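Local structure of Bd0816 (Bdellovibrio bacteriovorus HD100, 5CER) at residues V248-S253 with I264-T269; T323-K328 with T349-S354. The protein probably acts as a serine-type D-Ala-D-Ala carboxypeptidase of the peptidase S13 family, removing the terminal D-alanine from peptidoglycan stem peptides. The protein carries 2 engineered substitutions. All coordinates share one frame; numbering follows the deposited sequence.

Interaction 1: V248-S253 with I264-T269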
loop_
_atom_site.group_PDB
_atom_site.type_symbol
_atom_site.label_atom_id
_atom_site.label_comp_id
_atom_site.label_asym_id
_atom_site.label_seq_id
_atom_site.Cartn_x
_atom_site.Cartn_y
_atom_site.Cartn_z
ATOM N N VAL A 248 8.938 8.811 -18.299
ATOM C CA VAL A 248 8.866 7.553 -19.078
ATOM C C VAL A 248 8.156 6.509 -18.241
ATOM O O VAL A 248 8.574 6.241 -17.120
ATOM C CB VAL A 248 10.249 7.000 -19.472
ATOM C CG1 VAL A 248 10.134 5.751 -20.354
ATOM C CG2 VAL A 248 11.086 8.075 -20.219
ATOM N N PHE A 249 7.064 5.979 -18.780
ATOM C CA PHE A 249 6.310 4.933 -18.134
ATOM C C PHE A 249 6.370 3.640 -18.942
ATOM O O PHE A 249 6.377 3.652 -20.184
ATOM C CB PHE A 249 4.823 5.348 -17.907
ATOM C CG PHE A 249 4.526 5.919 -16.548
ATOM C CD1 PHE A 249 5.414 6.767 -15.902
ATOM C CD2 PHE A 249 3.305 5.670 -15.937
ATOM C CE1 PHE A 249 5.119 7.298 -14.666
ATOM C CE2 PHE A 249 3.020 6.209 -14.671
ATOM C CZ PHE A 249 3.932 7.020 -14.048
ATOM N N HIS A 250 6.357 2.531 -18.206
ATOM C CA HIS A 250 6.196 1.173 -18.732
ATOM C C HIS A 250 4.976 0.483 -18.176
ATOM O O HIS A 250 4.508 -0.476 -18.760
ATOM C CB HIS A 250 7.412 0.364 -18.351
ATOM C CG HIS A 250 8.710 0.991 -18.743
ATOM N ND1 HIS A 250 9.399 1.878 -17.934
ATOM C CD2 HIS A 250 9.468 0.818 -19.836
ATOM C CE1 HIS A 250 10.520 2.231 -18.521
ATOM N NE2 HIS A 250 10.586 1.599 -19.675
ATOM N N ASN A 251 4.455 0.917 -17.028
ATOM C CA ASN A 251 3.291 0.269 -16.403
ATOM C C ASN A 251 2.581 1.245 -15.452
ATOM O O ASN A 251 3.017 2.390 -15.320
ATOM C CB ASN A 251 3.739 -0.948 -15.649
ATOM C CG ASN A 251 4.753 -0.621 -14.555
ATOM O OD1 ASN A 251 4.698 0.442 -13.904
ATOM N ND2 ASN A 251 5.626 -1.540 -14.303
ATOM N N GLY A 252 1.447 0.837 -14.886
ATOM C CA GLY A 252 0.660 1.721 -14.022
ATOM C C GLY A 252 1.122 1.750 -12.565
ATOM O O GLY A 252 0.817 2.689 -11.841
ATOM N N SER A 253 1.855 0.721 -12.162
ATOM C CA SER A 253 2.198 0.495 -10.773
ATOM C C SER A 253 3.485 1.200 -10.250
ATOM O O SER A 253 3.622 1.413 -9.060
ATOM C CB SER A 253 2.343 -1.038 -10.573
ATOM O OG SER A 253 3.373 -1.567 -11.407
ATOM N N ILE A 264 14.158 -2.044 -14.499
ATOM C CA ILE A 264 13.590 -0.978 -15.332
ATOM C C ILE A 264 12.424 -0.420 -14.540
ATOM O O ILE A 264 11.482 -1.149 -14.207
ATOM C CB ILE A 264 13.115 -1.544 -16.703
ATOM C CG1 ILE A 264 14.323 -2.127 -17.452
ATOM C CG2 ILE A 264 12.417 -0.487 -17.576
ATOM C CD1 ILE A 264 13.942 -3.224 -18.454
ATOM N N TYR A 265 12.426 0.887 -14.383
ATOM C CA TYR A 265 11.438 1.568 -13.583
ATOM C C TYR A 265 10.774 2.754 -14.327
ATOM O O TYR A 265 11.419 3.439 -15.096
ATOM C CB TYR A 265 12.140 2.134 -12.389
ATOM C CG TYR A 265 12.752 1.131 -11.450
ATOM C CD1 TYR A 265 11.944 0.152 -10.823
ATOM C CD2 TYR A 265 14.106 1.194 -11.101
ATOM C CE1 TYR A 265 12.482 -0.754 -9.919
ATOM C CE2 TYR A 265 14.638 0.327 -10.168
ATOM C CZ TYR A 265 13.823 -0.648 -9.575
ATOM O OH TYR A 265 14.365 -1.540 -8.638
ATOM N N ASN A 266 9.508 3.036 -14.007
ATOM C CA ASN A 266 8.889 4.299 -14.373
ATOM C C ASN A 266 9.727 5.396 -13.765
ATOM O O ASN A 266 10.122 5.312 -12.573
ATOM C CB ASN A 266 7.464 4.418 -13.831
ATOM C CG ASN A 266 6.479 3.473 -14.490
ATOM O OD1 ASN A 266 6.746 2.846 -15.542
ATOM N ND2 ASN A 266 5.309 3.348 -13.877
ATOM N N GLU A 267 9.994 6.424 -14.553
ATOM C CA GLU A 267 10.788 7.589 -14.102
ATOM C C GLU A 267 10.080 8.889 -14.428
ATOM O O GLU A 267 9.439 9.016 -15.482
ATOM C CB GLU A 267 12.082 7.665 -14.852
ATOM C CG GLU A 267 13.088 6.593 -14.528
ATOM C CD GLU A 267 14.399 6.802 -15.278
ATOM O OE1 GLU A 267 14.422 7.432 -16.379
ATOM O OE2 GLU A 267 15.411 6.329 -14.737
ATOM N N ALA A 268 10.173 9.841 -13.524
ATOM C CA ALA A 268 9.784 11.190 -13.861
ATOM C C ALA A 268 10.587 12.177 -13.018
ATOM O O ALA A 268 11.231 11.787 -12.050
ATOM C CB ALA A 268 8.285 11.397 -13.675
ATOM N N THR A 269 10.523 13.443 -13.389
ATOM C CA THR A 269 11.141 14.506 -12.596
ATOM C C THR A 269 10.258 14.898 -11.434
ATOM O O THR A 269 9.046 14.655 -11.433
ATOM C CB THR A 269 11.322 15.779 -13.397
ATOM O OG1 THR A 269 10.042 16.377 -13.634
ATOM C CG2 THR A 269 12.038 15.478 -14.707
#

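Interaction 2: T323-K328 with T349-S354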
loop_
_atom_site.group_PDB
_atom_site.type_symbol
_atom_site.label_atom_id
_atom_site.label_comp_id
_atom_site.label_asym_id
_atom_site.label_seq_id
_atom_site.Cartn_x
_atom_site.Cartn_y
_atom_site.Cartn_z
ATOM N N THR A 323 8.181 1.918 -2.996
ATOM C CA THR A 323 9.283 1.058 -2.615
ATOM C C THR A 323 9.705 0.145 -3.765
ATOM O O THR A 323 8.885 -0.656 -4.245
ATOM C CB THR A 323 8.848 0.148 -1.480
ATOM O OG1 THR A 323 8.367 0.933 -0.392
ATOM C CG2 THR A 323 10.040 -0.721 -1.001
ATOM N N VAL A 324 10.925 0.312 -4.259
ATOM C CA VAL A 324 11.562 -0.673 -5.169
ATOM C C VAL A 324 12.994 -0.829 -4.667
ATOM O O VAL A 324 13.377 -0.137 -3.742
ATOM C CB VAL A 324 11.523 -0.313 -6.675
ATOM C CG1 VAL A 324 10.076 -0.275 -7.172
ATOM C CG2 VAL A 324 12.169 1.013 -6.926
ATOM N N ASN A 325 13.744 -1.778 -5.257
ATOM C CA ASN A 325 15.087 -2.064 -4.781
ATOM C C ASN A 325 16.011 -0.836 -4.821
ATOM O O ASN A 325 16.816 -0.666 -3.908
ATOM C CB ASN A 325 15.697 -3.211 -5.548
ATOM C CG ASN A 325 15.130 -4.558 -5.146
ATOM O OD1 ASN A 325 14.421 -4.692 -4.154
ATOM N ND2 ASN A 325 15.428 -5.570 -5.937
ATOM N N LYS A 326 15.829 0.018 -5.840
ATOM C CA LYS A 326 16.647 1.210 -6.024
ATOM C C LYS A 326 16.045 2.530 -5.509
ATOM O O LYS A 326 16.676 3.592 -5.657
ATOM C CB LYS A 326 17.048 1.376 -7.497
ATOM C CG LYS A 326 17.854 0.242 -8.038
ATOM C CD LYS A 326 19.099 0.008 -7.216
ATOM C CE LYS A 326 20.020 -0.977 -7.871
ATOM N NZ LYS A 326 21.174 -1.312 -6.996
ATOM N N ALA A 327 14.844 2.496 -4.936
ATOM C CA ALA A 327 14.214 3.746 -4.506
ATOM C C ALA A 327 13.209 3.607 -3.371
ATOM O O ALA A 327 12.524 2.591 -3.239
ATOM C CB ALA A 327 13.568 4.444 -5.722
ATOM N N LYS A 328 13.122 4.691 -2.599
ATOM C CA LYS A 328 12.122 4.884 -1.594
ATOM C C LYS A 328 11.552 6.256 -1.806
ATOM O O LYS A 328 12.296 7.255 -1.786
ATOM C CB LYS A 328 12.741 4.777 -0.222
ATOM C CG LYS A 328 11.709 4.527 0.895
ATOM C CD LYS A 328 11.301 3.069 0.890
ATOM C CE LYS A 328 10.281 2.769 1.948
ATOM N NZ LYS A 328 8.943 3.204 1.467
ATOM N N THR A 349 18.051 3.884 -2.943
ATOM C CA THR A 349 18.442 2.805 -2.052
ATOM C C THR A 349 19.161 1.743 -2.883
ATOM O O THR A 349 19.079 1.785 -4.106
ATOM C CB THR A 349 17.233 2.133 -1.331
ATOM O OG1 THR A 349 16.275 1.589 -2.269
ATOM C CG2 THR A 349 16.560 3.116 -0.385
ATOM N N ASP A 350 19.819 0.776 -2.219
ATOM C CA ASP A 350 20.403 -0.436 -2.883
ATOM C C ASP A 350 20.214 -1.693 -2.036
ATOM O O ASP A 350 21.058 -2.042 -1.204
ATOM C CB ASP A 350 21.928 -0.277 -3.143
ATOM C CG ASP A 350 22.281 0.943 -4.021
ATOM O OD1 ASP A 350 22.106 0.836 -5.270
ATOM O OD2 ASP A 350 22.772 1.940 -3.435
ATOM N N MET A 351 19.092 -2.364 -2.232
ATOM C CA MET A 351 18.813 -3.590 -1.483
ATOM C C MET A 351 19.848 -4.630 -1.727
ATOM O O MET A 351 20.129 -5.414 -0.852
ATOM C CB MET A 351 17.488 -4.165 -1.865
ATOM C CG MET A 351 16.335 -3.257 -1.526
ATOM S SD MET A 351 16.172 -2.733 0.201
ATOM C CE MET A 351 14.750 -1.665 -0.199
ATOM N N ASP A 352 20.401 -4.658 -2.926
ATOM C CA ASP A 352 21.479 -5.567 -3.219
ATOM C C ASP A 352 22.748 -5.341 -2.350
ATOM O O ASP A 352 23.559 -6.272 -2.207
ATOM C CB ASP A 352 21.838 -5.547 -4.716
ATOM C CG ASP A 352 22.321 -4.206 -5.175
ATOM O OD1 ASP A 352 21.551 -3.233 -5.097
ATOM O OD2 ASP A 352 23.485 -4.112 -5.594
ATOM N N GLN A 353 22.950 -4.142 -1.828
ATOM C CA GLN A 353 24.036 -3.882 -0.887
ATOM C C GLN A 353 23.558 -4.237 0.501
ATOM O O GLN A 353 24.203 -5.029 1.180
ATOM C CB GLN A 353 24.494 -2.422 -0.949
ATOM C CG GLN A 353 25.138 -2.020 -2.268
ATOM C CD GLN A 353 25.319 -0.514 -2.451
ATOM O OE1 GLN A 353 25.457 0.253 -1.489
ATOM N NE2 GLN A 353 25.361 -0.081 -3.719
ATOM N N SER A 354 22.380 -3.741 0.907
ATOM C CA SER A 354 21.756 -4.183 2.146
ATOM C C SER A 354 20.262 -3.938 2.149
ATOM O O SER A 354 19.803 -2.855 1.797
ATOM C CB SER A 354 22.372 -3.461 3.327
ATOM O OG SER A 354 21.849 -3.959 4.550
HETATM O O HOH W 1 13.691 1.248 -0.886
#

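Interaction 1: V248-S253 with I264-T269
Ile264 lays its CG2 methyl over one face of the His250 imidazole, a CH-pi contact with 3.6 Å from CG2 to the ring centroid. A branched side chain suits this place, since CG2 covers the ring while CG1 takes another direction. Tyr265 offers its backbone: its O lies near the plane of the same imidazole, at the ring edge, while its phenol goes elsewhere. Asn266 is the hub. With CG beside its own backbone N (chi1 -69°), its amide lies flat on the Phe249 ring, the two planes 7° apart and ND2 over the ring centre. OD1 takes the backbone N of His250 at 2.7 Å in an almost straight bond (176° at the hydrogen), and more weakly the N of Asn251. ND2 gives a hydrogen to Asn251 O at 2.9 Å, arriving from above that carbonyl's plane. A weak bond also runs from ND2 to Asn251 OD1, whose stronger partner is Gly254 N; Ser35 OG is a further partner of ND2. At Glu267 the contact becomes a strand pair: Glu267 N to Val248 O and Val248 N to Glu267 O, each 2.9 Å, form an antiparallel hydrogen-bonded pair with both side chains on one face. The backbone of Ala268 bonds to Phe29 of strand 29-30, and Thr269 is the N-cap of helix 270-286. Asn266 thus accepts through OD1, donates through ND2 and stacks by its flat face, which fixes which way round the amide sits and grips the backbone just before Ser253-Gly254-Asn255, probably the SxN motif of penicillin-binding proteins.

Interaction 2: T323-K328 with T349-S354
Asn325 and Lys326, the two central residues of the type I turn in a beta-hairpin, are gripped by Thr349-Asp352, where strand 339-348 runs out toward helix 356-375. The hairpin's first arm carries Gly322, which sequence suggests is the glycine of the Lys-Thr-Gly motif of penicillin-binding proteins and serine beta-lactamases. Asn325 O accepts twice, from opposite faces of its plane: Thr349 OG1 at 2.8 Å and Met351 N at 3.3 Å. Threonine fits because its hydroxyl, wedged between backbone N and carbonyl carbon (chi1 59°), gives its proton to Asn325 O and accepts from a water that also donates weakly to Ala327 O. Thr349 N reaches Lys326 O at 3.1 Å from well above the carbonyl plane, and Asp350 N is taken by Asp357. Met351 lays its flexible, unbranched CB and CG against the Asn325 amide, crossing it at about a right angle. Lysine suits position 326 because its long chain, bent at chi2, passes Thr349 O and brings NZ to two carboxylates. Asp350 also binds the N terminus, Met1 N, through OD2. Lys326 NZ meets Asp350 OD1 at 2.9 Å on its anti lone pair, and Asp352 OD1 at 2.7 Å on the syn side, 34° out of the carboxylate plane.

Overall arrangement
Following the chain, interaction 1 comes first: it closes the long loop between strands 247-248 and 267-268, the latter being the middle strand of a small three-stranded sheet. Helix 270-286 then leads away. Interaction 2 opens at the turn between strands 317-324 and 327-336 and closes after strand 339-348, binding the hairpin tip of the large antiparallel sheet to the approach to helix 356-375. The two contacts stand in series, neither nested nor crossed, with centres about 16 Å apart. Tyr265 bridges them, packing its CE1 3.4 Å from Val324 CB, so the loop leading into the small sheet rests on the hairpin of the large one.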